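Local coordinates for Lmo1499 protein (PDB 4IIW) that probably acts as a membrane-bound lytic transglycosylase that cuts nascent peptidoglycan strands internally and so ends their elongation, at residues K110-L119 with L172-F183; T118-I126 with K135-D143. One frame throughout, in Å; residues are numbered along the deposited sequence.

Contact 1: K110-L119 with L172-F183; sequences KLVIPEGYTL and LEGYLYPATYTF. With SO4 (sulfate ion), chain O.
K110 lays its CG alongside T182 CG2, both side chains pointing the same way, while its CB meets the methyl of T180. L111 pairs with Y181 through two backbone bonds. L111 N gives to Y181 O at 3.0 Å, and Y181 N gives back to L111 O at 2.9 Å, nearly straight at 170°. On the same face as Y181, L111 CD2 touches F183 CE2. V112 faces T180 in the next, non-hydrogen-bonded pair. A sulfate ion, probably from the crystallisation liquor, lies beside T180. I113 N donates to A179 O at 2.9 Å. The side chains of I113 and Y181 cross at about a right angle, with I113 CG1 4.1 Å from Y181 CE1. E115 CG then passes the ring of P178. At L119 the helix begins. Its N donates to the syn side of E173 OE2 at 2.8 Å, and E173 OE1 is held by Y264. A bend at chi2 (74°) brings the E173 carboxylate back to this amide. L119 CD2 packs on L176 CD2 at 3.7 Å. The pairing is a short two-stranded antiparallel sheet; the loop after strand 111-112 leads into helix 119-129, whose first turn meets E173 and L176.

Contact 2: T118-I126 with K135-D143; sequences TLDQIADRI and KADVLKTMD
A123 and M142 form the apolar centre of this contact, a helix-helix pair with knobs-into-holes packing. The short segments of helices 119-126 and 135-143 approach to 9.5 Å between axes, at 131° between their directions. The A123 methyl is one knob. It sits among K135, V138, L139 and M142, with V138 CG1 and L139 CD2 each 4.0 Å from A123 CB. The other knob is M142, a selenomethionine, set among L119, I122, A123 and I126. Its chain runs extended beyond CG. This carries the selenium to L119 CB at 3.8 Å and the terminal methyl to I122, A123 and I126. There M142 CE meets I122 CG2 at 3.9 Å and comes tip to tip with I126 CD1. I126 CD1 also touches V138 CG1, the same methyl that meets A123 CB. Beyond the pair, I194 of helix 190-204 packs on M142, and I193 of the same helix on I126.

Toward the edge, L139 CD2 packs on A123, and its CD1 lies 3.5 Å from D120 OD1, beside the salt-bridged carboxylate. D143 has its polar partner outside the pair, in H170. T118 and Q121 form a capping box at the start of the first helix; the return bond from Q121 N to T118 OG1 is weak.

K135 supplies the polar border. Its fully extended chain leads along the side of A123 to two acidic residues one helical turn apart, and its ammonium group forms salt bridges with both. K135 NZ meets D124 OD1 on the syn side at 2.8 Å. The same nitrogen reaches D120 OD2, also at 2.8 Å, from above the carboxylate plane, 50° out of it.

In the fold
The two contacts lie side by side, with centres 11 Å apart, and share T118 and L119. Along the chain, strand 111-112 leads into helix 119-129. Helix 135-143 follows, and strand 180-181 comes last, so contact 2 is nested inside the loop that contact 1 closes. R125 bridges them: its NE makes a weak hydrogen bond to V112 O. L111 CD1 also packs on R125 O, and L172 CD1 on M142 O. Helix 190-204 packs against residues of both contacts. The small sheet and the helix pair thus pack against each other and against that helix, within the YceG-like region of the chain and away from E232, which is probably important for catalysis.

Contact 1: K110-L119 with L172-F183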
loop_
_atom_site.group_PDB
_atom_site.type_symbol
_atom_site.label_atom_id
_atom_site.label_comp_id
_atom_site.label_asym_id
_atom_site.label_seq_id
_atom_site.Cartn_x
_atom_site.Cartn_y
_atom_site.Cartn_z
ATOM N N LYS B 110 21.000 -33.189 15.824
ATOM C CA LYS B 110 21.168 -34.654 15.877
ATOM C C LYS B 110 20.009 -35.390 15.205
ATOM O O LYS B 110 18.941 -34.826 15.005
ATOM C CB LYS B 110 21.291 -35.110 17.343
ATOM C CG LYS B 110 22.453 -34.447 18.100
ATOM C CD LYS B 110 22.408 -34.770 19.579
ATOM C CE LYS B 110 23.557 -34.128 20.335
ATOM N NZ LYS B 110 23.485 -34.455 21.797
ATOM N N LEU B 111 20.244 -36.656 14.860
ATOM C CA LEU B 111 19.226 -37.502 14.234
ATOM C C LEU B 111 18.546 -38.363 15.292
ATOM O O LEU B 111 19.139 -39.331 15.762
ATOM C CB LEU B 111 19.871 -38.380 13.184
ATOM C CG LEU B 111 18.968 -39.310 12.394
ATOM C CD1 LEU B 111 17.716 -38.597 11.843
ATOM C CD2 LEU B 111 19.802 -39.926 11.261
ATOM N N VAL B 112 17.322 -37.999 15.685
ATOM C CA VAL B 112 16.590 -38.736 16.707
ATOM C C VAL B 112 15.570 -39.680 16.071
ATOM O O VAL B 112 14.771 -39.264 15.253
ATOM C CB VAL B 112 15.849 -37.780 17.666
ATOM C CG1 VAL B 112 15.195 -38.564 18.799
ATOM C CG2 VAL B 112 16.811 -36.718 18.220
ATOM N N ILE B 113 15.612 -40.954 16.444
ATOM C CA ILE B 113 14.670 -41.945 15.916
ATOM C C ILE B 113 13.862 -42.537 17.081
ATOM O O ILE B 113 14.383 -43.323 17.875
ATOM C CB ILE B 113 15.391 -43.088 15.157
ATOM C CG1 ILE B 113 16.232 -42.529 13.997
ATOM C CG2 ILE B 113 14.384 -44.074 14.633
ATOM C CD1 ILE B 113 15.429 -41.795 12.935
ATOM N N PRO B 114 12.596 -42.155 17.199
ATOM C CA PRO B 114 11.798 -42.676 18.290
ATOM C C PRO B 114 11.247 -44.089 18.066
ATOM O O PRO B 114 11.298 -44.631 16.959
ATOM C CB PRO B 114 10.618 -41.687 18.376
ATOM C CG PRO B 114 10.867 -40.607 17.337
ATOM C CD PRO B 114 11.841 -41.213 16.365
ATOM N N GLU B 115 10.720 -44.654 19.142
ATOM C CA GLU B 115 10.061 -45.948 19.131
ATOM C C GLU B 115 8.738 -45.882 18.359
ATOM O O GLU B 115 8.105 -44.831 18.275
ATOM C CB GLU B 115 9.710 -46.340 20.549
ATOM C CG GLU B 115 10.865 -46.398 21.491
ATOM C CD GLU B 115 10.414 -46.491 22.936
ATOM O OE1 GLU B 115 9.183 -46.566 23.185
ATOM O OE2 GLU B 115 11.294 -46.491 23.824
ATOM N N GLY B 116 8.307 -47.018 17.827
ATOM C CA GLY B 116 7.037 -47.085 17.104
ATOM C C GLY B 116 7.076 -46.502 15.709
ATOM O O GLY B 116 6.032 -46.294 15.094
ATOM N N TYR B 117 8.283 -46.253 15.215
ATOM C CA TYR B 117 8.480 -45.706 13.891
ATOM C C TYR B 117 8.733 -46.773 12.838
ATOM O O TYR B 117 9.423 -47.761 13.086
ATOM C CB TYR B 117 9.650 -44.710 13.885
ATOM C CG TYR B 117 9.242 -43.272 14.027
ATOM C CD1 TYR B 117 8.271 -42.899 14.942
ATOM C CD2 TYR B 117 9.871 -42.266 13.281
ATOM C CE1 TYR B 117 7.887 -41.566 15.087
ATOM C CE2 TYR B 117 9.496 -40.914 13.424
ATOM C CZ TYR B 117 8.497 -40.581 14.332
ATOM O OH TYR B 117 8.084 -39.280 14.515
ATOM N N THR B 118 8.171 -46.533 11.656
ATOM C CA THR B 118 8.333 -47.391 10.491
ATOM C C THR B 118 9.491 -46.865 9.673
ATOM O O THR B 118 9.962 -45.750 9.898
ATOM C CB THR B 118 7.112 -47.297 9.600
ATOM O OG1 THR B 118 7.023 -45.965 9.045
ATOM C CG2 THR B 118 5.849 -47.604 10.401
ATOM N N LEU B 119 9.937 -47.633 8.692
ATOM C CA LEU B 119 11.054 -47.177 7.844
ATOM C C LEU B 119 10.691 -45.878 7.105
ATOM O O LEU B 119 11.544 -45.037 6.873
ATOM C CB LEU B 119 11.472 -48.247 6.825
ATOM C CG LEU B 119 11.942 -49.623 7.317
ATOM C CD1 LEU B 119 12.292 -50.493 6.102
ATOM C CD2 LEU B 119 13.126 -49.535 8.266
ATOM N N LEU B 172 14.055 -54.623 6.174
ATOM C CA LEU B 172 14.646 -54.109 7.422
ATOM C C LEU B 172 13.642 -53.448 8.361
ATOM O O LEU B 172 14.019 -52.837 9.375
ATOM C CB LEU B 172 15.814 -53.158 7.108
ATOM C CG LEU B 172 16.972 -53.799 6.318
ATOM C CD1 LEU B 172 17.978 -52.753 5.872
ATOM C CD2 LEU B 172 17.685 -54.867 7.126
ATOM N N GLU B 173 12.360 -53.570 8.056
ATOM C CA GLU B 173 11.348 -52.984 8.929
ATOM C C GLU B 173 11.586 -53.573 10.309
ATOM O O GLU B 173 11.657 -54.779 10.461
ATOM C CB GLU B 173 9.938 -53.308 8.431
ATOM C CG GLU B 173 8.860 -52.509 9.118
ATOM C CD GLU B 173 8.813 -51.050 8.661
ATOM O OE1 GLU B 173 8.418 -50.783 7.499
ATOM O OE2 GLU B 173 9.134 -50.165 9.479
ATOM N N GLY B 174 11.778 -52.718 11.294
ATOM C CA GLY B 174 12.003 -53.144 12.681
ATOM C C GLY B 174 13.452 -53.297 13.106
ATOM O O GLY B 174 13.746 -53.416 14.299
ATOM N N TYR B 175 14.367 -53.274 12.142
ATOM C CA TYR B 175 15.796 -53.475 12.426
ATOM C C TYR B 175 16.638 -52.203 12.612
ATOM O O TYR B 175 17.821 -52.277 12.882
ATOM C CB TYR B 175 16.396 -54.375 11.360
ATOM C CG TYR B 175 15.926 -55.796 11.455
ATOM C CD1 TYR B 175 14.730 -56.206 10.867
ATOM C CD2 TYR B 175 16.678 -56.744 12.124
ATOM C CE1 TYR B 175 14.306 -57.535 10.951
ATOM C CE2 TYR B 175 16.260 -58.072 12.214
ATOM C CZ TYR B 175 15.082 -58.465 11.624
ATOM O OH TYR B 175 14.696 -59.795 11.728
ATOM N N LEU B 176 16.016 -51.040 12.489
ATOM C CA LEU B 176 16.698 -49.759 12.730
ATOM C C LEU B 176 16.309 -49.288 14.142
ATOM O O LEU B 176 15.200 -48.824 14.372
ATOM C CB LEU B 176 16.310 -48.747 11.657
ATOM C CG LEU B 176 16.911 -49.012 10.266
ATOM C CD1 LEU B 176 16.709 -50.420 9.803
ATOM C CD2 LEU B 176 16.338 -48.023 9.266
ATOM N N TYR B 177 17.245 -49.409 15.079
ATOM C CA TYR B 177 16.988 -49.135 16.498
ATOM C C TYR B 177 16.642 -47.681 16.802
ATOM O O TYR B 177 17.205 -46.764 16.194
ATOM C CB TYR B 177 18.229 -49.551 17.313
ATOM C CG TYR B 177 18.002 -49.718 18.800
ATOM C CD1 TYR B 177 17.370 -50.861 19.304
ATOM C CD2 TYR B 177 18.441 -48.753 19.719
ATOM C CE1 TYR B 177 17.148 -51.027 20.677
ATOM C CE2 TYR B 177 18.231 -48.925 21.108
ATOM C CZ TYR B 177 17.586 -50.060 21.568
ATOM O OH TYR B 177 17.365 -50.232 22.911
ATOM N N PRO B 178 15.707 -47.463 17.746
ATOM C CA PRO B 178 15.389 -46.115 18.156
ATOM C C PRO B 178 16.420 -45.589 19.167
ATOM O O PRO B 178 16.608 -46.171 20.216
ATOM C CB PRO B 178 14.001 -46.245 18.786
ATOM C CG PRO B 178 13.885 -47.629 19.216
ATOM C CD PRO B 178 14.851 -48.456 18.421
ATOM N N ALA B 179 17.081 -44.497 18.813
ATOM C CA ALA B 179 18.101 -43.861 19.629
ATOM C C ALA B 179 18.455 -42.532 18.967
ATOM O O ALA B 179 17.822 -42.126 17.987
ATOM C CB ALA B 179 19.341 -44.753 19.735
ATOM N N THR B 180 19.447 -41.848 19.513
ATOM C CA THR B 180 19.917 -40.594 18.961
ATOM C C THR B 180 21.231 -40.897 18.329
ATOM O O THR B 180 22.062 -41.512 18.945
ATOM C CB THR B 180 20.092 -39.532 20.044
ATOM O OG1 THR B 180 18.811 -39.223 20.586
ATOM C CG2 THR B 180 20.690 -38.257 19.472
ATOM N N TYR B 181 21.412 -40.492 17.083
ATOM C CA TYR B 181 22.654 -40.761 16.355
ATOM C C TYR B 181 23.243 -39.448 15.887
ATOM O O TYR B 181 22.499 -38.492 15.698
ATOM C CB TYR B 181 22.348 -41.606 15.119
ATOM C CG TYR B 181 21.624 -42.888 15.415
ATOM C CD1 TYR B 181 20.227 -42.921 15.515
ATOM C CD2 TYR B 181 22.328 -44.082 15.584
ATOM C CE1 TYR B 181 19.563 -44.103 15.792
ATOM C CE2 TYR B 181 21.668 -45.270 15.858
ATOM C CZ TYR B 181 20.296 -45.278 15.966
ATOM O OH TYR B 181 19.658 -46.469 16.227
ATOM N N THR B 182 24.566 -39.405 15.715
ATOM C CA THR B 182 25.262 -38.216 15.186
ATOM C C THR B 182 26.381 -38.710 14.266
ATOM O O THR B 182 26.893 -39.810 14.450
ATOM C CB THR B 182 25.862 -37.332 16.283
ATOM O OG1 THR B 182 26.942 -38.018 16.892
ATOM C CG2 THR B 182 24.830 -37.004 17.352
ATOM N N PHE B 183 26.760 -37.894 13.286
ATOM C CA PHE B 183 27.756 -38.300 12.303
ATOM C C PHE B 183 28.820 -37.246 12.110
ATOM O O PHE B 183 28.502 -36.076 11.919
ATOM C CB PHE B 183 27.051 -38.620 10.977
ATOM C CG PHE B 183 26.036 -39.705 11.118
ATOM C CD1 PHE B 183 26.387 -41.021 10.931
ATOM C CD2 PHE B 183 24.753 -39.415 11.522
ATOM C CE1 PHE B 183 25.473 -42.036 11.116
ATOM C CE2 PHE B 183 23.821 -40.425 11.702
ATOM C CZ PHE B 183 24.186 -41.743 11.498
HETATM S S SO4 O . 20.294 -42.871 23.064
HETATM O O1 SO4 O . 21.421 -43.774 23.292
HETATM O O2 SO4 O . 20.330 -42.422 21.683
HETATM O O3 SO4 O . 19.040 -43.573 23.325
HETATM O O4 SO4 O . 20.389 -41.726 23.964
#

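Contact 2: T118-I126 with K135-D143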
loop_
_atom_site.group_PDB
_atom_site.type_symbol
_atom_site.label_atom_id
_atom_site.label_comp_id
_atom_site.label_asym_id
_atom_site.label_seq_id
_atom_site.Cartn_x
_atom_site.Cartn_y
_atom_site.Cartn_z
ATOM N N THR B 118 8.171 -46.533 11.656
ATOM C CA THR B 118 8.333 -47.391 10.491
ATOM C C THR B 118 9.491 -46.865 9.673
ATOM O O THR B 118 9.962 -45.750 9.898
ATOM C CB THR B 118 7.112 -47.297 9.600
ATOM O OG1 THR B 118 7.023 -45.965 9.045
ATOM C CG2 THR B 118 5.849 -47.604 10.401
ATOM N N LEU B 119 9.937 -47.633 8.692
ATOM C CA LEU B 119 11.054 -47.177 7.844
ATOM C C LEU B 119 10.691 -45.878 7.105
ATOM O O LEU B 119 11.544 -45.037 6.873
ATOM C CB LEU B 119 11.472 -48.247 6.825
ATOM C CG LEU B 119 11.942 -49.623 7.317
ATOM C CD1 LEU B 119 12.292 -50.493 6.102
ATOM C CD2 LEU B 119 13.126 -49.535 8.266
ATOM N N ASP B 120 9.424 -45.699 6.755
ATOM C CA ASP B 120 9.028 -44.482 6.027
ATOM C C ASP B 120 9.288 -43.230 6.889
ATOM O O ASP B 120 9.823 -42.232 6.410
ATOM C CB ASP B 120 7.555 -44.525 5.598
ATOM C CG ASP B 120 7.304 -43.742 4.320
ATOM O OD1 ASP B 120 7.645 -44.284 3.238
ATOM O OD2 ASP B 120 6.748 -42.616 4.380
ATOM N N GLN B 121 8.916 -43.324 8.163
ATOM C CA GLN B 121 9.074 -42.221 9.114
ATOM C C GLN B 121 10.545 -41.974 9.436
ATOM O O GLN B 121 10.966 -40.826 9.622
ATOM C CB GLN B 121 8.267 -42.502 10.389
ATOM C CG GLN B 121 6.764 -42.580 10.153
ATOM C CD GLN B 121 5.968 -43.093 11.352
ATOM O OE1 GLN B 121 6.350 -44.053 12.008
ATOM N NE2 GLN B 121 4.822 -42.478 11.596
ATOM N N ILE B 122 11.324 -43.053 9.490
ATOM C CA ILE B 122 12.750 -42.938 9.731
ATOM C C ILE B 122 13.337 -42.207 8.539
ATOM O O ILE B 122 14.225 -41.373 8.691
ATOM C CB ILE B 122 13.417 -44.323 9.931
ATOM C CG1 ILE B 122 12.890 -44.974 11.218
ATOM C CG2 ILE B 122 14.961 -44.204 10.025
ATOM C CD1 ILE B 122 13.341 -46.431 11.426
ATOM N N ALA B 123 12.816 -42.496 7.352
ATOM C CA ALA B 123 13.317 -41.852 6.143
ATOM C C ALA B 123 13.147 -40.325 6.209
ATOM O O ALA B 123 14.006 -39.579 5.725
ATOM C CB ALA B 123 12.637 -42.425 4.917
ATOM N N ASP B 124 12.044 -39.875 6.813
ATOM C CA ASP B 124 11.766 -38.442 6.992
ATOM C C ASP B 124 12.769 -37.825 7.956
ATOM O O ASP B 124 13.347 -36.785 7.677
ATOM C CB ASP B 124 10.369 -38.206 7.578
ATOM C CG ASP B 124 9.242 -38.616 6.643
ATOM O OD1 ASP B 124 9.322 -38.379 5.419
ATOM O OD2 ASP B 124 8.236 -39.137 7.160
ATOM N N ARG B 125 12.972 -38.462 9.102
ATOM C CA ARG B 125 13.894 -37.922 10.085
ATOM C C ARG B 125 15.285 -37.829 9.457
ATOM O O ARG B 125 15.998 -36.829 9.659
ATOM C CB ARG B 125 13.883 -38.754 11.369
ATOM C CG ARG B 125 12.489 -38.854 12.029
ATOM C CD ARG B 125 12.002 -37.539 12.636
ATOM N NE ARG B 125 12.385 -37.395 14.042
ATOM C CZ ARG B 125 11.535 -37.287 15.068
ATOM N NH1 ARG B 125 12.005 -37.164 16.304
ATOM N NH2 ARG B 125 10.224 -37.262 14.873
ATOM N N ILE B 126 15.650 -38.838 8.661
ATOM C CA ILE B 126 16.945 -38.843 7.975
ATOM C C ILE B 126 17.074 -37.667 6.999
ATOM O O ILE B 126 18.083 -36.963 7.017
ATOM C CB ILE B 126 17.206 -40.160 7.204
ATOM C CG1 ILE B 126 17.512 -41.291 8.187
ATOM C CG2 ILE B 126 18.385 -39.973 6.254
ATOM C CD1 ILE B 126 17.654 -42.713 7.552
ATOM N N LYS B 135 14.186 -38.382 -0.149
ATOM C CA LYS B 135 13.394 -39.459 0.449
ATOM C C LYS B 135 13.309 -40.719 -0.415
ATOM O O LYS B 135 13.485 -41.823 0.089
ATOM C CB LYS B 135 11.982 -38.989 0.816
ATOM C CG LYS B 135 11.217 -40.024 1.659
ATOM C CD LYS B 135 9.885 -39.515 2.190
ATOM C CE LYS B 135 9.238 -40.585 3.051
ATOM N NZ LYS B 135 8.009 -40.145 3.758
ATOM N N ALA B 136 13.045 -40.556 -1.704
ATOM C CA ALA B 136 12.919 -41.700 -2.611
ATOM C C ALA B 136 14.167 -42.602 -2.622
ATOM O O ALA B 136 14.041 -43.818 -2.691
ATOM C CB ALA B 136 12.585 -41.217 -4.037
ATOM N N ASP B 137 15.354 -41.996 -2.545
ATOM C CA ASP B 137 16.630 -42.739 -2.565
ATOM C C ASP B 137 16.885 -43.491 -1.268
ATOM O O ASP B 137 17.387 -44.620 -1.287
ATOM C CB ASP B 137 17.793 -41.790 -2.780
ATOM C CG ASP B 137 17.685 -41.018 -4.058
ATOM O OD1 ASP B 137 16.787 -41.332 -4.886
ATOM O OD2 ASP B 137 18.502 -40.085 -4.235
ATOM N N VAL B 138 16.577 -42.835 -0.150
ATOM C CA VAL B 138 16.730 -43.420 1.160
ATOM C C VAL B 138 15.829 -44.632 1.273
ATOM O O VAL B 138 16.223 -45.635 1.846
ATOM C CB VAL B 138 16.377 -42.407 2.272
ATOM C CG1 VAL B 138 16.380 -43.069 3.660
ATOM C CG2 VAL B 138 17.332 -41.225 2.223
ATOM N N LEU B 139 14.612 -44.544 0.737
ATOM C CA LEU B 139 13.704 -45.698 0.751
ATOM C C LEU B 139 14.256 -46.809 -0.136
ATOM O O LEU B 139 14.197 -47.986 0.219
ATOM C CB LEU B 139 12.287 -45.324 0.303
ATOM C CG LEU B 139 11.388 -44.618 1.325
ATOM C CD1 LEU B 139 10.038 -44.380 0.694
ATOM C CD2 LEU B 139 11.228 -45.416 2.642
ATOM N N LYS B 140 14.782 -46.441 -1.295
ATOM C CA LYS B 140 15.366 -47.431 -2.183
ATOM C C LYS B 140 16.559 -48.141 -1.519
ATOM O O LYS B 140 16.685 -49.350 -1.617
ATOM C CB LYS B 140 15.818 -46.794 -3.489
ATOM C CG LYS B 140 16.372 -47.815 -4.463
ATOM C CD LYS B 140 16.694 -47.204 -5.827
ATOM C CE LYS B 140 17.141 -48.296 -6.794
ATOM N NZ LYS B 140 17.500 -47.766 -8.122
ATOM N N THR B 141 17.425 -47.384 -0.855
ATOM C CA THR B 141 18.579 -47.980 -0.213
ATOM C C THR B 141 18.109 -48.989 0.826
ATOM O O THR B 141 18.612 -50.099 0.904
ATOM C CB THR B 141 19.491 -46.926 0.477
ATOM O OG1 THR B 141 20.073 -46.050 -0.498
ATOM C CG2 THR B 141 20.606 -47.611 1.220
HETATM N N MSE B 142 17.135 -48.585 1.626
HETATM C CA MSE B 142 16.589 -49.453 2.654
HETATM C C MSE B 142 16.221 -50.814 2.102
HETATM O O MSE B 142 16.566 -51.827 2.694
HETATM C CB MSE B 142 15.362 -48.798 3.332
HETATM C CG MSE B 142 15.732 -47.714 4.348
HETATM SE SE MSE B 142 14.292 -46.542 4.934
HETATM C CE MSE B 142 15.227 -45.656 6.403
ATOM N N ASP B 143 15.527 -50.822 0.965
ATOM C CA ASP B 143 15.040 -52.063 0.338
ATOM C C ASP B 143 15.956 -52.609 -0.760
ATOM O O ASP B 143 15.606 -53.591 -1.415
ATOM C CB ASP B 143 13.600 -51.869 -0.219
ATOM C CG ASP B 143 12.516 -51.757 0.899
ATOM O OD1 ASP B 143 12.850 -51.441 2.068
ATOM O OD2 ASP B 143 11.320 -51.982 0.599
#